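Long-range contacts in conserved hypothetical protein (Sulfolobus solfataricus, PDB 2FNA), which probably binds and hydrolyses ATP as an archaeal AAA+ ATPase, holding ADP and magnesium in the crystal and carrying a predicted C-terminal winged-helix domain: residues A[22-28]-A[49-54]; A[28-32]-A[171-175]; A[33-39]-A[174-180]; A[158-162]-A[194-198]. One frame throughout, in Å; residues are numbered along the deposited sequence.

In the fold
The four contacts lie in one three-layered P-loop ATPase core, its parallel sheet ordered 2-3-4-1-5. Contacts 2 and 3 follow each other along strands 32-37 and 171-177, with centres about 13 Å apart, and contact 3 runs on to the ADP. Contact 1 lies about 11 Å from contact 2, centre to centre, where helices 19-27 and 43-54 cover the face that bears Val35 and Ile174. Contact 4 meets the face of Phe173 and Met175 through helix 158-167; its centre is about 24 Å from that of contact 1. Along the chain contact 1 crosses contacts 2 and 3, which both end on strand 171-177, but closes before contact 4 opens; contact 4 crosses 2 and 3.

Contact 1: residues A[22-28]-A[49-54]; sequences IEKLKGL and IGINEL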
loop_
_atom_site.group_PDB
_atom_site.type_symbol
_atom_site.label_atom_id
_atom_site.label_comp_id
_atom_site.label_asym_id
_atom_site.label_seq_id
_atom_site.Cartn_x
_atom_site.Cartn_y
_atom_site.Cartn_z
ATOM N N ILE A 22 -1.382 15.551 1.312
ATOM C CA ILE A 22 0.033 15.717 0.966
ATOM C C ILE A 22 0.688 16.642 1.975
ATOM O O ILE A 22 1.822 16.424 2.371
ATOM C CB ILE A 22 0.222 16.312 -0.453
ATOM C CG1 ILE A 22 -0.288 15.347 -1.518
ATOM C CG2 ILE A 22 1.697 16.689 -0.720
ATOM C CD1 ILE A 22 -0.612 16.049 -2.877
ATOM N N GLU A 23 -0.011 17.688 2.384
ATOM C CA GLU A 23 0.578 18.650 3.294
ATOM C C GLU A 23 0.806 18.006 4.663
ATOM O O GLU A 23 1.816 18.238 5.299
ATOM C CB GLU A 23 -0.322 19.881 3.412
ATOM C CG GLU A 23 0.290 21.065 4.232
ATOM N N LYS A 24 -0.152 17.207 5.116
ATOM C CA LYS A 24 -0.004 16.456 6.367
ATOM C C LYS A 24 1.158 15.451 6.332
ATOM O O LYS A 24 1.953 15.366 7.272
ATOM C CB LYS A 24 -1.306 15.716 6.704
ATOM C CG LYS A 24 -1.227 14.903 8.019
ATOM C CD LYS A 24 -2.595 14.559 8.579
ATOM C CE LYS A 24 -2.461 13.905 9.952
ATOM N NZ LYS A 24 -3.765 13.363 10.424
ATOM N N LEU A 25 1.217 14.662 5.266
ATOM C CA LEU A 25 2.352 13.765 5.017
ATOM C C LEU A 25 3.698 14.473 5.083
ATOM O O LEU A 25 4.603 14.055 5.795
ATOM C CB LEU A 25 2.204 13.106 3.661
ATOM C CG LEU A 25 3.306 12.133 3.207
ATOM C CD1 LEU A 25 2.771 11.204 2.142
ATOM C CD2 LEU A 25 4.555 12.834 2.708
ATOM N N LYS A 26 3.827 15.554 4.325
ATOM C CA LYS A 26 5.024 16.378 4.309
ATOM C C LYS A 26 5.405 16.988 5.658
ATOM O O LYS A 26 6.570 17.324 5.862
ATOM C CB LYS A 26 4.852 17.506 3.263
ATOM C CG LYS A 26 4.945 17.006 1.828
ATOM C CD LYS A 26 4.700 18.139 0.815
ATOM C CE LYS A 26 5.821 19.139 0.788
ATOM N NZ LYS A 26 5.381 20.446 0.189
ATOM N N GLY A 27 4.427 17.154 6.559
ATOM C CA GLY A 27 4.667 17.690 7.892
ATOM C C GLY A 27 5.515 16.781 8.765
ATOM O O GLY A 27 6.143 17.250 9.712
ATOM N N LEU A 28 5.540 15.485 8.443
ATOM C CA LEU A 28 6.357 14.513 9.185
ATOM C C LEU A 28 6.164 14.776 10.692
ATOM O O LEU A 28 7.111 14.963 11.436
ATOM C CB LEU A 28 7.831 14.638 8.771
ATOM C CG LEU A 28 8.178 14.347 7.291
ATOM C CD1 LEU A 28 9.639 14.675 6.994
ATOM C CD2 LEU A 28 7.909 12.917 6.888
ATOM N N ILE A 49 5.409 12.344 -4.413
ATOM C CA ILE A 49 5.230 13.780 -4.513
ATOM C C ILE A 49 5.823 14.435 -3.277
ATOM O O ILE A 49 6.596 15.377 -3.398
ATOM C CB ILE A 49 3.731 14.140 -4.684
ATOM C CG1 ILE A 49 3.245 13.722 -6.072
ATOM C CG2 ILE A 49 3.476 15.634 -4.429
ATOM C CD1 ILE A 49 1.741 13.690 -6.180
ATOM N N GLY A 50 5.468 13.905 -2.087
ATOM C CA GLY A 50 5.918 14.438 -0.797
ATOM C C GLY A 50 7.434 14.478 -0.671
ATOM O O GLY A 50 7.979 15.496 -0.320
ATOM N N ILE A 51 8.116 13.365 -0.949
ATOM C CA ILE A 51 9.578 13.316 -0.810
ATOM C C ILE A 51 10.289 14.119 -1.871
ATOM O O ILE A 51 11.339 14.691 -1.596
ATOM C CB ILE A 51 10.177 11.851 -0.765
ATOM C CG1 ILE A 51 10.048 11.100 -2.076
ATOM C CG2 ILE A 51 9.575 11.049 0.384
ATOM C CD1 ILE A 51 10.343 9.552 -1.904
ATOM N N ASN A 52 9.737 14.174 -3.087
ATOM C CA ASN A 52 10.271 15.084 -4.123
ATOM C C ASN A 52 10.196 16.546 -3.701
ATOM O O ASN A 52 11.160 17.274 -3.872
ATOM C CB ASN A 52 9.554 14.903 -5.477
ATOM C CG ASN A 52 10.016 13.658 -6.229
ATOM O OD1 ASN A 52 11.169 13.226 -6.104
ATOM N ND2 ASN A 52 9.111 13.074 -7.008
ATOM N N GLU A 53 9.049 16.973 -3.164
ATOM C CA GLU A 53 8.901 18.366 -2.737
ATOM C C GLU A 53 9.740 18.736 -1.495
ATOM O O GLU A 53 10.244 19.855 -1.388
ATOM C CB GLU A 53 7.426 18.723 -2.543
ATOM C CG GLU A 53 6.660 18.874 -3.845
ATOM C CD GLU A 53 5.183 19.160 -3.671
ATOM O OE1 GLU A 53 4.730 19.412 -2.531
ATOM O OE2 GLU A 53 4.464 19.099 -4.702
ATOM N N LEU A 54 9.870 17.816 -0.550
ATOM C CA LEU A 54 10.670 18.053 0.662
ATOM C C LEU A 54 12.145 18.185 0.355
ATOM O O LEU A 54 12.853 18.881 1.073
ATOM C CB LEU A 54 10.483 16.938 1.692
ATOM C CG LEU A 54 9.140 16.906 2.428
ATOM C CD1 LEU A 54 8.993 15.617 3.231
ATOM C CD2 LEU A 54 8.996 18.166 3.298
#
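In the helical layer over one face of a P-loop ATPase sheet, Lys26 of helix 19-27 lies across Gly50 of helix 43-54, the helix that follows the probable Walker A loop. The two short axes approach to 9.4 Å at a crossing angle of -59°, and the closest CA pair is Lys26 with Gly50, at 5.5 Å. Glycine permits this approach: Lys26 CG sits 3.8 Å from Gly50 CA, and Leu25 CD2 lies 4.1 Å from the same Gly50 CA, where a side chain on Gly50 would collide. One turn earlier on helix 19-27, Ile22 CG2 meets Ile49 CG2. The Lys26 chain bends at chi3 (70°) and crosses the Glu53 side chain at about a right angle, laying CE against Glu53 CB before NZ forms a salt bridge with Glu53 OE1 at 3.0 Å, on the anti lone pair of that oxygen. Glu53 OE1 also forms a salt bridge with Arg12, so one carboxylate oxygen serves two cations. A methionine in place of Lys26 would probably leave Glu53 OE1 without its cation from helix 19-27. Leu28 CD1 and Leu54 CD1 meet tip to tip at 3.9 Å, while Leu54 CD2 lies 3.6 Å from Lys26 O.

Contact 2: residues A[28-32]-A[171-175]; sequences LRAPI and IKFIM
This is a parallel strand pairing at its very start, where the turn after helix 19-27 brings Pro31 and Ile32 alongside strand 171-177 in the middle of the sheet. The evidence is one strong backbone bond, Phe173 N to Pro31 O at 2.8 Å with an N-H...O angle of 168°, and a bridge of Ile32 with Phe173. The same Pro31 O lies at the edge of the Phe173 ring, in its plane. On the sheet face bearing Ile32, Phe173 and Met175, Ile32 CG1 packs on Phe173 CB, and Ile32 CD1 touches the selenomethionine methyl, Met175 CE, at 3.9 Å. Across the sheet Leu28 covers the other side: CD2 meets Ile174 CD1 at 4.0 Å, and CD1 rests on Lys172 CG. Replacing Leu28 by an alanine would probably uncover Ile174 CD1 and the aliphatic part of Lys172, opening a gap beneath helix 19-27. The Lys172 chain turns at chi2 (-65°), which carries NZ toward a water that it shares with Leu28 O. A second water joins Ala30 O to Phe173 O, 2.8 Å and 2.9 Å away. Such side-by-side first and fourth strands are typical of the 2-3-4-1-5 sheet of AAA+ and related P-loop ATPases.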
loop_
_atom_site.group_PDB
_atom_site.type_symbol
_atom_site.label_atom_id
_atom_site.label_comp_id
_atom_site.label_asym_id
_atom_site.label_seq_id
_atom_site.Cartn_x
_atom_site.Cartn_y
_atom_site.Cartn_z
ATOM N N LEU A 28 5.540 15.485 8.443
ATOM C CA LEU A 28 6.357 14.513 9.185
ATOM C C LEU A 28 6.164 14.776 10.692
ATOM O O LEU A 28 7.111 14.963 11.436
ATOM C CB LEU A 28 7.831 14.638 8.771
ATOM C CG LEU A 28 8.178 14.347 7.291
ATOM C CD1 LEU A 28 9.639 14.675 6.994
ATOM C CD2 LEU A 28 7.909 12.917 6.888
ATOM N N ARG A 29 4.889 14.806 11.079
ATOM C CA ARG A 29 4.410 15.330 12.338
ATOM C C ARG A 29 4.663 14.436 13.550
ATOM O O ARG A 29 4.530 14.885 14.678
ATOM C CB ARG A 29 2.914 15.640 12.200
ATOM C CG ARG A 29 2.642 16.814 11.276
ATOM C CD ARG A 29 1.167 17.064 11.049
ATOM N NE ARG A 29 0.971 18.042 9.973
ATOM C CZ ARG A 29 -0.209 18.506 9.559
ATOM N NH1 ARG A 29 -1.339 18.077 10.115
ATOM N NH2 ARG A 29 -0.259 19.406 8.577
ATOM N N ALA A 30 4.978 13.168 13.309
ATOM C CA ALA A 30 5.520 12.272 14.327
ATOM C C ALA A 30 6.684 11.503 13.673
ATOM O O ALA A 30 6.851 11.536 12.457
ATOM C CB ALA A 30 4.451 11.318 14.811
ATOM N N PRO A 31 7.523 10.848 14.473
ATOM C CA PRO A 31 8.577 10.012 13.880
ATOM C C PRO A 31 8.095 8.942 12.894
ATOM O O PRO A 31 8.862 8.529 11.998
ATOM C CB PRO A 31 9.232 9.378 15.105
ATOM C CG PRO A 31 9.037 10.412 16.173
ATOM C CD PRO A 31 7.653 10.933 15.939
ATOM N N ILE A 32 6.851 8.491 13.083
ATOM C CA ILE A 32 6.172 7.599 12.147
ATOM C C ILE A 32 4.910 8.239 11.581
ATOM O O ILE A 32 4.011 8.725 12.314
ATOM C CB ILE A 32 5.889 6.191 12.750
ATOM C CG1 ILE A 32 7.201 5.459 13.021
ATOM C CG2 ILE A 32 5.051 5.333 11.779
ATOM C CD1 ILE A 32 7.034 4.215 13.816
ATOM N N ILE A 171 15.352 11.032 12.070
ATOM C CA ILE A 171 14.865 9.890 11.279
ATOM C C ILE A 171 13.348 9.964 11.293
ATOM O O ILE A 171 12.734 9.981 12.370
ATOM C CB ILE A 171 15.364 8.499 11.821
ATOM C CG1 ILE A 171 16.891 8.340 11.735
ATOM C CG2 ILE A 171 14.680 7.331 11.095
ATOM C CD1 ILE A 171 17.456 8.197 10.369
ATOM N N LYS A 172 12.763 10.087 10.095
ATOM C CA LYS A 172 11.323 10.186 9.901
ATOM C C LYS A 172 10.836 9.075 8.986
ATOM O O LYS A 172 11.235 9.013 7.826
ATOM C CB LYS A 172 10.973 11.530 9.278
ATOM C CG LYS A 172 11.488 12.730 10.007
ATOM C CD LYS A 172 10.865 12.860 11.373
ATOM C CE LYS A 172 11.402 14.064 12.162
ATOM N NZ LYS A 172 11.012 13.800 13.556
ATOM N N PHE A 173 9.991 8.183 9.507
ATOM C CA PHE A 173 9.473 7.074 8.732
ATOM C C PHE A 173 8.171 7.426 8.064
ATOM O O PHE A 173 7.283 8.096 8.660
ATOM C CB PHE A 173 9.178 5.866 9.622
ATOM C CG PHE A 173 10.391 5.235 10.213
ATOM C CD1 PHE A 173 11.041 4.202 9.540
ATOM C CD2 PHE A 173 10.871 5.636 11.446
ATOM C CE1 PHE A 173 12.178 3.624 10.067
ATOM C CE2 PHE A 173 11.990 5.038 11.994
ATOM C CZ PHE A 173 12.641 4.032 11.297
ATOM N N ILE A 174 8.011 6.912 6.850
ATOM C CA ILE A 174 6.726 6.923 6.204
ATOM C C ILE A 174 6.384 5.481 5.873
ATOM O O ILE A 174 7.107 4.821 5.119
ATOM C CB ILE A 174 6.704 7.826 4.921
ATOM C CG1 ILE A 174 6.988 9.276 5.281
ATOM C CG2 ILE A 174 5.355 7.730 4.209
ATOM C CD1 ILE A 174 7.261 10.132 4.064
HETATM N N MSE A 175 5.280 4.999 6.437
HETATM C CA MSE A 175 4.871 3.607 6.233
HETATM C C MSE A 175 3.482 3.580 5.654
HETATM O O MSE A 175 2.529 4.071 6.279
HETATM C CB MSE A 175 4.869 2.830 7.566
HETATM C CG MSE A 175 6.153 3.007 8.350
HETATM SE SE MSE A 175 6.368 1.884 9.929
HETATM C CE MSE A 175 8.049 2.561 10.396
HETATM O O HOH W 1 8.397 14.080 14.000
HETATM O O HOH W 2 7.029 10.786 9.802
#

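Contact 3: residues A[33-39]-A[174-180]; sequences TLVLGLR and IMSGSEM. With ADP (adenosine-5'-diphosphate), chain D.
With its CG beside the backbone N and its chain bent at chi3 (-136°), Arg39 runs past Ser178 and brings its guanidinium alongside Glu179. Arg39 CG packs 3.5 Å from Ser178 OG, and Ser178 CB lies over one face of the guanidinium, offset toward the rim. Arg39 NH2 and Glu179 OE2, 4.0 Å apart, make a long salt bridge, with the two flat groups turned 59° against each other; Glu179 is held more firmly by Gln147 and His335.

Earlier along both segments, strands 33-37 and 174-177 pair in parallel. Met175 N to Thr33 O (2.7 Å) and Gly177 N to Val35 O run nearly along the carbonyl axes, whereas Val35 N meets Met175 O with the donor tilted 33° from the carbonyl plane. Val35 CG2 packs on Ile174 CG2 at 3.8 Å, on the face covered by helix 43-54; Leu34 CD2 touches Met175 CB on the other face.

Farther on, waters take part in the pairing: one spans Gly37 N and Gly177 O, another Arg39 N and Ser178 O, and Ser178 CA comes 3.3 Å from Gly37 O in a CA-H...O contact. Leu38 and Arg39 belong to the ADP pocket, with Arg39 C 3.7 Å from O2B of the nucleotide. Lys43 NZ is hydrogen-bonded to both Gly37 O and Ser178 OG, and Ser178 OG also to Glu145. Ser178, just after strand 171-177, is thus tied to the probable Walker A lysine, a placement consistent with the sensor 1 position of AAA+ ATPases, through which the state of the phosphates could be relayed.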
loop_
_atom_site.group_PDB
_atom_site.type_symbol
_atom_site.label_atom_id
_atom_site.label_comp_id
_atom_site.label_asym_id
_atom_site.label_seq_id
_atom_site.Cartn_x
_atom_site.Cartn_y
_atom_site.Cartn_z
ATOM N N THR A 33 4.895 8.301 10.253
ATOM C CA THR A 33 3.737 8.718 9.485
ATOM C C THR A 33 3.187 7.461 8.781
ATOM O O THR A 33 3.951 6.718 8.118
ATOM C CB THR A 33 4.101 9.848 8.501
ATOM O OG1 THR A 33 4.442 11.036 9.233
ATOM C CG2 THR A 33 2.971 10.135 7.509
ATOM N N LEU A 34 1.893 7.193 9.005
ATOM C CA LEU A 34 1.174 6.122 8.320
ATOM C C LEU A 34 0.394 6.705 7.144
ATOM O O LEU A 34 -0.284 7.728 7.256
ATOM C CB LEU A 34 0.215 5.366 9.242
ATOM C CG LEU A 34 0.811 4.596 10.413
ATOM C CD1 LEU A 34 -0.292 3.741 10.981
ATOM C CD2 LEU A 34 2.031 3.724 10.029
ATOM N N VAL A 35 0.533 6.054 5.999
ATOM C CA VAL A 35 -0.257 6.396 4.825
ATOM C C VAL A 35 -1.173 5.212 4.568
ATOM O O VAL A 35 -0.718 4.114 4.240
ATOM C CB VAL A 35 0.626 6.738 3.587
ATOM C CG1 VAL A 35 -0.261 7.113 2.390
ATOM C CG2 VAL A 35 1.577 7.955 3.911
ATOM N N LEU A 36 -2.465 5.453 4.717
ATOM C CA LEU A 36 -3.476 4.422 4.552
ATOM C C LEU A 36 -4.357 4.644 3.317
ATOM O O LEU A 36 -4.398 5.724 2.734
ATOM C CB LEU A 36 -4.361 4.356 5.817
ATOM C CG LEU A 36 -3.621 4.296 7.162
ATOM C CD1 LEU A 36 -4.580 4.399 8.330
ATOM C CD2 LEU A 36 -2.819 3.021 7.278
ATOM N N GLY A 37 -5.081 3.590 2.943
ATOM C CA GLY A 37 -5.944 3.625 1.777
ATOM C C GLY A 37 -5.924 2.295 1.061
ATOM O O GLY A 37 -4.926 1.594 1.094
ATOM N N LEU A 38 -7.046 1.932 0.440
ATOM C CA LEU A 38 -7.097 0.729 -0.379
ATOM C C LEU A 38 -6.100 0.824 -1.501
ATOM O O LEU A 38 -5.644 1.924 -1.880
ATOM C CB LEU A 38 -8.491 0.554 -0.981
ATOM C CG LEU A 38 -9.621 0.329 0.026
ATOM C CD1 LEU A 38 -11.034 0.609 -0.625
ATOM C CD2 LEU A 38 -9.590 -1.043 0.607
ATOM N N ARG A 39 -5.761 -0.318 -2.069
ATOM C CA ARG A 39 -5.004 -0.312 -3.275
ATOM C C ARG A 39 -5.553 0.686 -4.275
ATOM O O ARG A 39 -6.760 0.865 -4.414
ATOM C CB ARG A 39 -4.965 -1.682 -3.920
ATOM C CG ARG A 39 -3.925 -2.559 -3.384
ATOM C CD ARG A 39 -3.854 -3.842 -4.179
ATOM N NE ARG A 39 -3.745 -4.950 -3.264
ATOM C CZ ARG A 39 -2.657 -5.256 -2.578
ATOM N NH1 ARG A 39 -1.536 -4.546 -2.718
ATOM N NH2 ARG A 39 -2.694 -6.289 -1.745
ATOM N N ILE A 174 8.011 6.912 6.850
ATOM C CA ILE A 174 6.726 6.923 6.204
ATOM C C ILE A 174 6.384 5.481 5.873
ATOM O O ILE A 174 7.107 4.821 5.119
ATOM C CB ILE A 174 6.704 7.826 4.921
ATOM C CG1 ILE A 174 6.988 9.276 5.281
ATOM C CG2 ILE A 174 5.355 7.730 4.209
ATOM C CD1 ILE A 174 7.261 10.132 4.064
HETATM N N MSE A 175 5.280 4.999 6.437
HETATM C CA MSE A 175 4.871 3.607 6.233
HETATM C C MSE A 175 3.482 3.580 5.654
HETATM O O MSE A 175 2.529 4.071 6.279
HETATM C CB MSE A 175 4.869 2.830 7.566
HETATM C CG MSE A 175 6.153 3.007 8.350
HETATM SE SE MSE A 175 6.368 1.884 9.929
HETATM C CE MSE A 175 8.049 2.561 10.396
ATOM N N SER A 176 3.345 2.945 4.501
ATOM C CA SER A 176 2.056 2.868 3.850
ATOM C C SER A 176 1.518 1.452 3.910
ATOM O O SER A 176 2.284 0.500 4.050
ATOM C CB SER A 176 2.167 3.297 2.387
ATOM O OG SER A 176 2.842 2.310 1.636
ATOM N N GLY A 177 0.203 1.309 3.838
ATOM C CA GLY A 177 -0.360 -0.022 3.695
ATOM C C GLY A 177 -1.714 -0.063 3.070
ATOM O O GLY A 177 -2.637 0.636 3.507
ATOM N N SER A 178 -1.862 -0.928 2.076
ATOM C CA SER A 178 -3.139 -1.127 1.418
ATOM C C SER A 178 -4.061 -2.029 2.215
ATOM O O SER A 178 -5.231 -2.107 1.902
ATOM C CB SER A 178 -2.941 -1.724 0.019
ATOM O OG SER A 178 -2.309 -0.765 -0.828
ATOM N N GLU A 179 -3.508 -2.740 3.208
ATOM C CA GLU A 179 -4.224 -3.717 4.018
ATOM C C GLU A 179 -4.142 -3.153 5.444
ATOM O O GLU A 179 -3.209 -3.444 6.193
ATOM C CB GLU A 179 -3.536 -5.095 3.939
ATOM C CG GLU A 179 -3.546 -5.752 2.543
ATOM C CD GLU A 179 -2.493 -6.872 2.382
ATOM O OE1 GLU A 179 -1.294 -6.666 2.734
ATOM O OE2 GLU A 179 -2.850 -7.957 1.855
HETATM N N MSE A 180 -5.111 -2.329 5.803
HETATM C CA MSE A 180 -5.009 -1.510 7.018
HETATM C C MSE A 180 -4.826 -2.334 8.285
HETATM O O MSE A 180 -3.947 -2.061 9.068
HETATM C CB MSE A 180 -6.246 -0.647 7.177
HETATM C CG MSE A 180 -6.090 0.483 8.207
HETATM SE SE MSE A 180 -7.825 1.390 8.387
HETATM C CE MSE A 180 -9.153 -0.019 7.926
HETATM P PB ADP D . -1.523 3.036 -4.258
HETATM O O1B ADP D . -2.446 3.599 -3.225
HETATM O O2B ADP D . -1.979 1.660 -4.734
HETATM O O3B ADP D . -0.060 3.138 -3.982
HETATM P PA ADP D . -0.817 4.627 -6.644
HETATM O O1A ADP D . -0.057 5.826 -6.173
HETATM O O2A ADP D . 0.073 3.566 -7.141
HETATM O O3A ADP D . -1.866 3.993 -5.575
HETATM O "O5'" ADP D . -1.893 5.162 -7.683
HETATM C "C5'" ADP D . -2.686 4.281 -8.497
HETATM C "C4'" ADP D . -2.887 4.895 -9.880
HETATM O "O4'" ADP D . -3.812 5.965 -9.848
HETATM C "C3'" ADP D . -1.650 5.476 -10.492
HETATM O "O3'" ADP D . -1.807 5.395 -11.925
HETATM C "C2'" ADP D . -1.692 6.937 -10.102
HETATM O "O2'" ADP D . -1.002 7.772 -11.019
HETATM C "C1'" ADP D . -3.173 7.188 -10.167
HETATM N N9 ADP D . -3.691 8.166 -9.217
HETATM C C8 ADP D . -4.170 7.891 -7.984
HETATM N N7 ADP D . -4.630 9.001 -7.409
HETATM C C5 ADP D . -4.426 10.021 -8.277
HETATM C C6 ADP D . -4.683 11.477 -8.315
HETATM N N6 ADP D . -5.242 12.098 -7.256
HETATM N N1 ADP D . -4.347 12.171 -9.439
HETATM C C2 ADP D . -3.800 11.572 -10.513
HETATM N N3 ADP D . -3.545 10.253 -10.553
HETATM C C4 ADP D . -3.840 9.458 -9.487
HETATM O O HOH W 3 -4.827 1.065 4.567
HETATM O O HOH W 4 -6.572 -2.758 -0.542
#

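Contact 4: residues A[158-162]-A[194-198]; sequences LPALA and SPLFG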
loop_
_atom_site.group_PDB
_atom_site.type_symbol
_atom_site.label_atom_id
_atom_site.label_comp_id
_atom_site.label_asym_id
_atom_site.label_seq_id
_atom_site.Cartn_x
_atom_site.Cartn_y
_atom_site.Cartn_z
ATOM N N LEU A 158 10.912 -4.101 15.164
ATOM C CA LEU A 158 10.153 -3.210 16.019
ATOM C C LEU A 158 10.997 -2.507 17.071
ATOM O O LEU A 158 10.810 -1.326 17.281
ATOM C CB LEU A 158 8.946 -3.921 16.650
ATOM C CG LEU A 158 7.832 -4.417 15.725
ATOM C CD1 LEU A 158 6.687 -5.085 16.516
ATOM C CD2 LEU A 158 7.275 -3.320 14.848
ATOM N N PRO A 159 11.888 -3.238 17.778
ATOM C CA PRO A 159 12.706 -2.545 18.774
ATOM C C PRO A 159 13.558 -1.420 18.172
ATOM O O PRO A 159 13.702 -0.378 18.775
ATOM C CB PRO A 159 13.567 -3.654 19.364
ATOM C CG PRO A 159 12.819 -4.910 19.086
ATOM C CD PRO A 159 12.143 -4.681 17.772
ATOM N N ALA A 160 14.086 -1.638 16.978
ATOM C CA ALA A 160 14.828 -0.604 16.247
ATOM C C ALA A 160 13.949 0.592 15.849
ATOM O O ALA A 160 14.345 1.738 15.975
ATOM C CB ALA A 160 15.459 -1.216 15.025
ATOM N N LEU A 161 12.747 0.310 15.374
ATOM C CA LEU A 161 11.789 1.377 15.062
ATOM C C LEU A 161 11.446 2.208 16.276
ATOM O O LEU A 161 11.312 3.422 16.158
ATOM C CB LEU A 161 10.508 0.782 14.475
ATOM C CG LEU A 161 10.670 0.114 13.116
ATOM C CD1 LEU A 161 9.395 -0.571 12.655
ATOM C CD2 LEU A 161 11.128 1.152 12.100
ATOM N N ALA A 162 11.289 1.547 17.436
ATOM C CA ALA A 162 10.970 2.233 18.693
ATOM C C ALA A 162 12.162 3.056 19.179
ATOM O O ALA A 162 12.004 4.169 19.657
ATOM C CB ALA A 162 10.571 1.226 19.762
ATOM N N SER A 194 4.648 -4.442 23.401
ATOM C CA SER A 194 5.362 -4.201 22.173
ATOM C C SER A 194 6.049 -2.834 22.157
ATOM O O SER A 194 5.602 -1.884 22.825
ATOM C CB SER A 194 4.433 -4.362 20.971
ATOM O OG SER A 194 3.725 -3.183 20.682
ATOM N N PRO A 195 7.163 -2.737 21.414
ATOM C CA PRO A 195 8.014 -1.542 21.388
ATOM C C PRO A 195 7.342 -0.242 20.972
ATOM O O PRO A 195 7.713 0.785 21.484
ATOM C CB PRO A 195 9.081 -1.910 20.356
ATOM C CG PRO A 195 9.165 -3.378 20.426
ATOM C CD PRO A 195 7.735 -3.796 20.560
ATOM N N LEU A 196 6.381 -0.291 20.048
ATOM C CA LEU A 196 5.668 0.911 19.608
ATOM C C LEU A 196 4.323 1.146 20.311
ATOM O O LEU A 196 3.640 2.100 19.978
ATOM C CB LEU A 196 5.415 0.863 18.095
ATOM C CG LEU A 196 6.644 0.842 17.178
ATOM C CD1 LEU A 196 6.228 0.753 15.709
ATOM C CD2 LEU A 196 7.495 2.088 17.421
ATOM N N PHE A 197 3.969 0.335 21.309
ATOM C CA PHE A 197 2.708 0.529 21.995
ATOM C C PHE A 197 2.591 1.936 22.593
ATOM O O PHE A 197 3.512 2.398 23.243
ATOM C CB PHE A 197 2.505 -0.490 23.098
ATOM C CG PHE A 197 1.147 -0.394 23.739
ATOM C CD1 PHE A 197 0.029 -0.926 23.102
ATOM C CD2 PHE A 197 0.973 0.273 24.942
ATOM C CE1 PHE A 197 -1.238 -0.816 23.675
ATOM C CE2 PHE A 197 -0.300 0.373 25.522
ATOM C CZ PHE A 197 -1.397 -0.179 24.875
ATOM N N GLY A 198 1.449 2.597 22.381
ATOM C CA GLY A 198 1.154 3.854 23.064
ATOM C C GLY A 198 1.748 5.085 22.404
ATOM O O GLY A 198 1.553 6.199 22.885
#
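Pro195 sets its ring against the first turn of helix 158-167, over Leu158, Pro159 and Ala162. Pro195 CG lies 3.8 Å from Leu158 CB and equally far from Pro159 N; the rings of Pro159 and Pro195 lie side by side and point the same way. Pro195 CB faces the next turn, where Ala162 CB approaches to 3.5 Å. That methyl is wedged tightly, since Pro195 O is also 3.4 Å from Ala162 CB.

Leu196 reaches the helix by a different route. Its CG stands beside the backbone N, anti to the carbonyl carbon (chi1 -63°), which brings the end of the side chain nearer the helix than its first bond would suggest. The two methyls then divide the work: CD2 lies 3.7 Å from Ala162 CA and brushes Leu161 CB, while CD1 meets Leu158 CD2 at 4.3 Å.

In the P-loop ATPase fold, helix 158-167 leads into strand 171-177 and covers one face of the sheet, with Leu161 resting on Phe173 and Met175; segment 194-198 comes shortly before strand 202-206 at the sheet's edge. Leu196 CD1 also touches Ile32 CD1, filling the joint between helix and sheet.

A type I beta turn from Ser194 to Phe197 presents both residues, Pro195 and Leu196 being its two central positions. Phe197 N closes the turn on Ser194 O at 3.1 Å, and Ser194 OG is hydrogen-bonded to Arg188 O and Asp191 O. Leu158, with nearly the same chi1 (-65°), offers only CB to the Pro195 ring, its branch turning away from it.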